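Local coordinates for protein ACDH-11, isoform b (Caenorhabditis elegans, PDB 4Y9J), which belongs to the acyl-CoA dehydrogenase family of flavoproteins and binds flavin-adenine dinucleotide in a four-chain assembly, at residues B[276-281]-B[435-440]; B[139-144]-B[280-285]. All blocks are in the same frame, centred on the assembly; numbering follows the deposited sequence.

Contacts 1 and 2 share the loop between strands 269-274 and 285-298 in the beta-sheet of the middle domain, with Thr285 opening the second strand. Their centres lie 9 Å apart, and both include Thr280 and Lys281. Along the chain the order is 139-144, at the start of helix 143-158, then the loop, then 435-440 on helix 432-439. Segments of the N-terminal and C-terminal domain families thus meet the loop side by side, touching each other through Leu141 and Asp438. Asp438 OD2 lies 2.9 Å from Gln282 NE2, probably a hydrogen bond tying the two contacts together. Lys277, Thr280 and Thr285 belong to the flavin pocket, while Ser143 and Cys144 line that of the ligand UCC.

Contact 1 (B[276-281]-B[435-440]); sequences NKLGTK and LLRDAQ
Arg437 lays its aliphatic chain across Leu278, whose CD1 sits 4.0 Å from Arg437 CG, while the other branch, CD2, comes within 3.7 Å of Gln440 CG. A bend at chi3 (-72°) turns the guanidinium back to the loop, where NH1 donates to Leu278 O over 3.0 Å; the bond is nearly straight (160°) and uses a lone pair in the carbonyl plane. The Lys281 side chain crosses that of Arg437 at about a right angle, its CD 4.0 Å from Arg437 NH1, and its amine is engaged by Lys277 O instead. Asp438 OD1 takes the backbone N-H of Thr280 at 2.8 Å, from above the carboxylate plane. Water 1 donates to Asp438 OD1 and accepts from Lys281 N and Arg437 NH1, so it bridges both segments. The contact joins the middle-domain loop to helix 432-439 close to the flavin, which touches Lys277 and Thr280, and beside a second subunit, whose Tyr426 bonds Arg437 O and whose Ser415 bonds Gln440 NE2. With Glu428 and Glu73 forming salt bridges to Arg437 NE and NH2, the buried guanidinium is held at all three nitrogens, which fixes its rotation and probably balances its charge.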
# COMPACT_ATOMS: atom_id res chain seq x y z
N ASN B 276 13.42 6.62 0.72
CA ASN B 276 12.14 7.10 0.22
C ASN B 276 12.30 8.45 -0.46
O ASN B 276 12.49 9.46 0.22
CB ASN B 276 11.18 7.17 1.43
CG ASN B 276 9.80 7.70 1.07
OD1 ASN B 276 9.45 7.96 -0.08
ND2 ASN B 276 9.03 7.95 2.12
N LYS B 277 12.32 8.46 -1.80
CA LYS B 277 12.95 9.55 -2.57
C LYS B 277 11.91 10.34 -3.31
O LYS B 277 10.87 9.79 -3.75
CB LYS B 277 13.94 8.99 -3.57
CG LYS B 277 15.05 8.17 -2.90
CD LYS B 277 16.12 7.67 -3.86
CE LYS B 277 15.61 6.38 -4.52
NZ LYS B 277 16.50 5.95 -5.64
N LEU B 278 12.17 11.63 -3.47
CA LEU B 278 11.31 12.47 -4.31
C LEU B 278 11.07 11.91 -5.70
O LEU B 278 9.91 11.86 -6.23
CB LEU B 278 11.89 13.91 -4.43
CG LEU B 278 11.25 14.86 -5.45
CD1 LEU B 278 9.74 15.03 -5.21
CD2 LEU B 278 12.00 16.21 -5.42
N GLY B 279 12.20 11.59 -6.33
CA GLY B 279 12.22 10.93 -7.61
C GLY B 279 13.27 9.87 -7.66
O GLY B 279 13.81 9.49 -6.62
N THR B 280 13.60 9.39 -8.88
CA THR B 280 14.38 8.17 -9.02
C THR B 280 13.79 6.98 -8.25
O THR B 280 14.51 6.04 -7.83
CB THR B 280 15.92 8.35 -8.71
OG1 THR B 280 16.15 8.44 -7.31
CG2 THR B 280 16.54 9.65 -9.40
N LYS B 281 12.48 6.99 -8.06
CA LYS B 281 11.82 5.97 -7.28
C LYS B 281 11.99 4.54 -7.90
O LYS B 281 11.87 3.56 -7.18
CB LYS B 281 10.28 6.29 -7.12
CG LYS B 281 9.97 7.52 -6.29
CD LYS B 281 8.43 7.66 -6.04
CE LYS B 281 8.08 8.77 -5.06
NZ LYS B 281 8.55 8.38 -3.72
N LEU B 435 9.04 13.28 -14.93
CA LEU B 435 10.09 14.03 -15.57
C LEU B 435 10.60 15.11 -14.65
O LEU B 435 11.83 15.31 -14.57
CB LEU B 435 9.64 14.65 -16.89
CG LEU B 435 9.20 13.63 -17.95
CD1 LEU B 435 8.55 14.39 -19.07
CD2 LEU B 435 10.42 12.85 -18.43
N LEU B 436 9.72 15.79 -13.92
CA LEU B 436 10.15 16.87 -13.02
C LEU B 436 10.86 16.30 -11.76
O LEU B 436 11.95 16.76 -11.36
CB LEU B 436 8.97 17.71 -12.56
CG LEU B 436 9.26 18.85 -11.63
CD1 LEU B 436 10.06 19.95 -12.29
CD2 LEU B 436 7.97 19.39 -11.09
N ARG B 437 10.23 15.30 -11.12
CA ARG B 437 10.75 14.69 -9.90
C ARG B 437 12.18 14.11 -10.16
O ARG B 437 13.10 14.26 -9.34
CB ARG B 437 9.76 13.65 -9.37
CG ARG B 437 8.43 14.31 -8.87
CD ARG B 437 7.62 13.31 -8.10
NE ARG B 437 7.04 12.31 -8.94
CZ ARG B 437 7.52 11.12 -9.20
NH1 ARG B 437 8.61 10.66 -8.61
NH2 ARG B 437 6.80 10.33 -9.99
N ASP B 438 12.31 13.40 -11.26
CA ASP B 438 13.56 12.82 -11.71
C ASP B 438 14.64 13.86 -12.12
O ASP B 438 15.79 13.76 -11.71
CB ASP B 438 13.33 11.75 -12.79
CG ASP B 438 12.55 10.46 -12.25
OD1 ASP B 438 12.15 10.36 -11.02
OD2 ASP B 438 12.34 9.47 -13.06
N ALA B 439 14.23 14.88 -12.87
CA ALA B 439 15.14 15.95 -13.27
C ALA B 439 15.74 16.65 -12.04
O ALA B 439 16.87 17.11 -12.09
CB ALA B 439 14.40 16.99 -14.13
N GLN B 440 15.00 16.71 -10.93
CA GLN B 440 15.47 17.29 -9.69
C GLN B 440 16.65 16.55 -9.04
O GLN B 440 17.36 17.12 -8.22
CB GLN B 440 14.28 17.53 -8.73
CG GLN B 440 14.61 18.03 -7.35
CD GLN B 440 15.20 19.45 -7.38
OE1 GLN B 440 16.46 19.63 -7.40
NE2 GLN B 440 14.37 20.41 -7.48
O HOH W 1 10.51 8.64 -9.64

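Contact 2 (B[139-144]-B[280-285]); sequences AGLVSC and TKQLPT. With UCC (S-{(3S,5R,9R)-1-[(2R,3S,4R,5R)-5-(6-amino-9H-purin-9-yl)-4-hydroxy-3-(phosphonooxy)tetrahydrofuran-2-yl]-3,5,9-trihydroxy-8,8-dimethyl-3,5-dioxido-10,14-dioxo-2,4,6-trioxa-11,15-diaza-3lambda~5~,5lambda~5~-diphosphaheptadecan-17-yl} undecanethioate), chain F.
Two turns lie side by side, a type I' turn at 139-142 and a type I turn at 280-283, with the CA atoms of Gly140 and Gln282 5.9 Å apart. In this acyl-CoA dehydrogenase fold they join the lead-in to helix 143-158 to the loop between two strands of the middle domain. No hydrogen bond crosses between the segments. Leu141 points into the loop: its CG lies 3.8 Å from Thr280 CB, and CD1 meets Thr280 CG2. Gln282 crosses Leu141 at about a right angle, its chain bent at chi2 (87°) so that OE1 comes alongside CB, CG and CD2 of the leucine. This buried OE1 has no polar partner in the model, whereas NE2 at the other corner of the amide bonds Asp438. Closer to the backbone the fit is tight, with Gly140 O 3.0 Å from Gln282 CB. Leu283 CB lies 4.1 Å from Leu141 CB, and the leucine's methyls reach Cys144. Ser143 and Cys144 also line the pocket of UCC, and Ser143 OG approaches C10 of UCC, near the end of its undecanethioate tail. SG of Cys144 touches both sides, 3.7 Å from Leu283 CD2 and 3.8 Å from UCC CA4.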
# COMPACT_ATOMS: atom_id res chain seq x y z
N ALA B 139 14.40 5.57 -19.47
CA ALA B 139 15.19 4.51 -18.94
C ALA B 139 14.68 3.96 -17.63
O ALA B 139 15.20 2.99 -17.15
CB ALA B 139 16.63 5.01 -18.71
N GLY B 140 13.68 4.60 -17.05
CA GLY B 140 13.26 4.21 -15.71
C GLY B 140 14.41 4.27 -14.72
O GLY B 140 14.50 3.45 -13.85
N LEU B 141 15.31 5.23 -14.92
CA LEU B 141 16.50 5.39 -14.15
C LEU B 141 17.58 4.33 -14.23
O LEU B 141 18.55 4.32 -13.46
CB LEU B 141 16.15 5.74 -12.66
CG LEU B 141 16.34 7.18 -12.29
CD1 LEU B 141 17.82 7.58 -12.37
CD2 LEU B 141 15.47 8.12 -13.10
N VAL B 142 17.45 3.42 -15.19
CA VAL B 142 18.55 2.54 -15.56
C VAL B 142 19.76 3.33 -16.08
O VAL B 142 20.89 2.84 -15.97
CB VAL B 142 18.06 1.37 -16.45
CG1 VAL B 142 19.26 0.53 -16.94
CG2 VAL B 142 17.16 0.48 -15.59
N SER B 143 19.54 4.58 -16.47
CA SER B 143 20.58 5.51 -16.70
C SER B 143 21.57 5.61 -15.57
O SER B 143 22.72 5.92 -15.82
CB SER B 143 19.96 6.90 -16.96
OG SER B 143 18.95 7.14 -15.95
N CYS B 144 21.14 5.49 -14.31
CA CYS B 144 22.07 5.62 -13.19
C CYS B 144 23.11 4.49 -13.11
O CYS B 144 24.32 4.76 -13.21
CB CYS B 144 21.28 5.83 -11.90
SG CYS B 144 22.18 5.50 -10.40
N THR B 280 13.60 9.39 -8.88
CA THR B 280 14.38 8.17 -9.02
C THR B 280 13.79 6.98 -8.25
O THR B 280 14.51 6.04 -7.83
CB THR B 280 15.92 8.35 -8.71
OG1 THR B 280 16.15 8.44 -7.31
CG2 THR B 280 16.54 9.65 -9.40
N LYS B 281 12.48 6.99 -8.06
CA LYS B 281 11.82 5.97 -7.28
C LYS B 281 11.99 4.54 -7.90
O LYS B 281 11.87 3.56 -7.18
CB LYS B 281 10.28 6.29 -7.12
CG LYS B 281 9.97 7.52 -6.29
CD LYS B 281 8.43 7.66 -6.04
CE LYS B 281 8.08 8.77 -5.06
NZ LYS B 281 8.55 8.38 -3.72
N GLN B 282 12.24 4.48 -9.18
CA GLN B 282 12.51 3.26 -9.91
C GLN B 282 13.77 2.57 -9.41
O GLN B 282 13.87 1.33 -9.46
CB GLN B 282 12.69 3.51 -11.43
CG GLN B 282 11.71 4.47 -12.11
CD GLN B 282 12.14 5.94 -12.02
OE1 GLN B 282 12.88 6.36 -11.14
NE2 GLN B 282 11.68 6.69 -12.94
N LEU B 283 14.73 3.39 -9.00
CA LEU B 283 16.09 2.96 -8.66
C LEU B 283 16.20 2.48 -7.20
O LEU B 283 15.82 3.22 -6.30
CB LEU B 283 17.00 4.18 -8.91
CG LEU B 283 18.41 4.10 -8.41
CD1 LEU B 283 19.22 3.21 -9.32
CD2 LEU B 283 19.01 5.51 -8.51
N PRO B 284 16.79 1.30 -6.95
CA PRO B 284 16.90 0.98 -5.53
C PRO B 284 18.10 1.67 -4.91
O PRO B 284 19.22 1.44 -5.37
CB PRO B 284 17.11 -0.51 -5.53
CG PRO B 284 17.50 -0.85 -6.91
CD PRO B 284 17.01 0.16 -7.82
N THR B 285 17.88 2.55 -3.99
CA THR B 285 18.98 3.23 -3.29
C THR B 285 18.88 2.85 -1.84
O THR B 285 17.86 3.08 -1.18
CB THR B 285 18.92 4.77 -3.50
OG1 THR B 285 18.97 5.12 -4.89
CG2 THR B 285 19.99 5.49 -2.70
OA1 UCC F . 26.09 10.78 -6.23
CA1 UCC F . 26.58 9.64 -6.56
CA2 UCC F . 25.94 8.53 -7.39
CA3 UCC F . 24.74 8.83 -8.24
CA4 UCC F . 24.82 8.12 -9.64
CA5 UCC F . 25.00 9.19 -10.73
CA6 UCC F . 24.15 8.90 -11.92
CA7 UCC F . 24.32 9.94 -13.01
CA8 UCC F . 23.53 9.26 -14.04
CA9 UCC F . 22.55 9.98 -14.81
C10 UCC F . 21.17 9.55 -14.58
C11 UCC F . 20.56 10.82 -14.01
S UCC F . 28.08 9.06 -6.10
CP1 UCC F . 28.89 10.30 -5.02
CP2 UCC F . 29.16 11.63 -5.67
NP1 UCC F . 30.06 12.48 -4.87
CP3 UCC F . 30.60 13.54 -5.47
OP1 UCC F . 30.31 13.92 -6.60
CP4 UCC F . 31.70 14.26 -4.71
CP5 UCC F . 31.37 15.76 -4.66
NP2 UCC F . 32.57 16.35 -4.09
CP6 UCC F . 33.66 16.67 -4.78
OP2 UCC F . 33.73 16.60 -6.00
CP8 UCC F . 34.79 17.25 -3.96
OP3 UCC F . 35.33 18.41 -4.65
CPB UCC F . 36.02 16.38 -3.79
CP7 UCC F . 36.57 15.62 -5.00
CP9 UCC F . 35.35 15.07 -3.17
CPA UCC F . 36.85 16.69 -2.52
O7 UCC F . 37.96 15.76 -2.43
P2 UCC F . 39.26 16.15 -1.55
O21 UCC F . 40.25 14.99 -1.55
O22 UCC F . 38.73 16.82 -0.27
O6 UCC F . 39.82 17.39 -2.44
P1 UCC F . 41.21 17.52 -3.21
O11 UCC F . 42.41 17.41 -2.29
O12 UCC F . 41.01 18.76 -4.02
O5' UCC F . 41.11 16.18 -4.20
C5' UCC F . 42.10 15.13 -4.10
C4' UCC F . 42.73 14.81 -5.47
C3' UCC F . 43.45 16.03 -6.04
O3' UCC F . 44.51 15.50 -6.79
P3 UCC F . 46.02 15.76 -6.42
O33 UCC F . 46.75 14.90 -7.43
O32 UCC F . 46.19 15.12 -5.06
O31 UCC F . 46.18 17.29 -6.52
C2' UCC F . 42.45 16.69 -6.99
O2' UCC F . 43.03 17.32 -8.13
O4' UCC F . 41.70 14.46 -6.42
C1' UCC F . 41.73 15.42 -7.46
N9 UCC F . 40.38 15.63 -8.00
C4 UCC F . 40.11 15.51 -9.30
N3 UCC F . 40.81 15.15 -10.40
C8 UCC F . 39.28 16.02 -7.31
N7 UCC F . 38.25 16.11 -8.16
C5 UCC F . 38.68 15.81 -9.41
C6 UCC F . 38.08 15.66 -10.76
N6 UCC F . 36.76 15.92 -10.93
N1 UCC F . 38.92 15.35 -11.80
C2 UCC F . 40.23 15.10 -11.61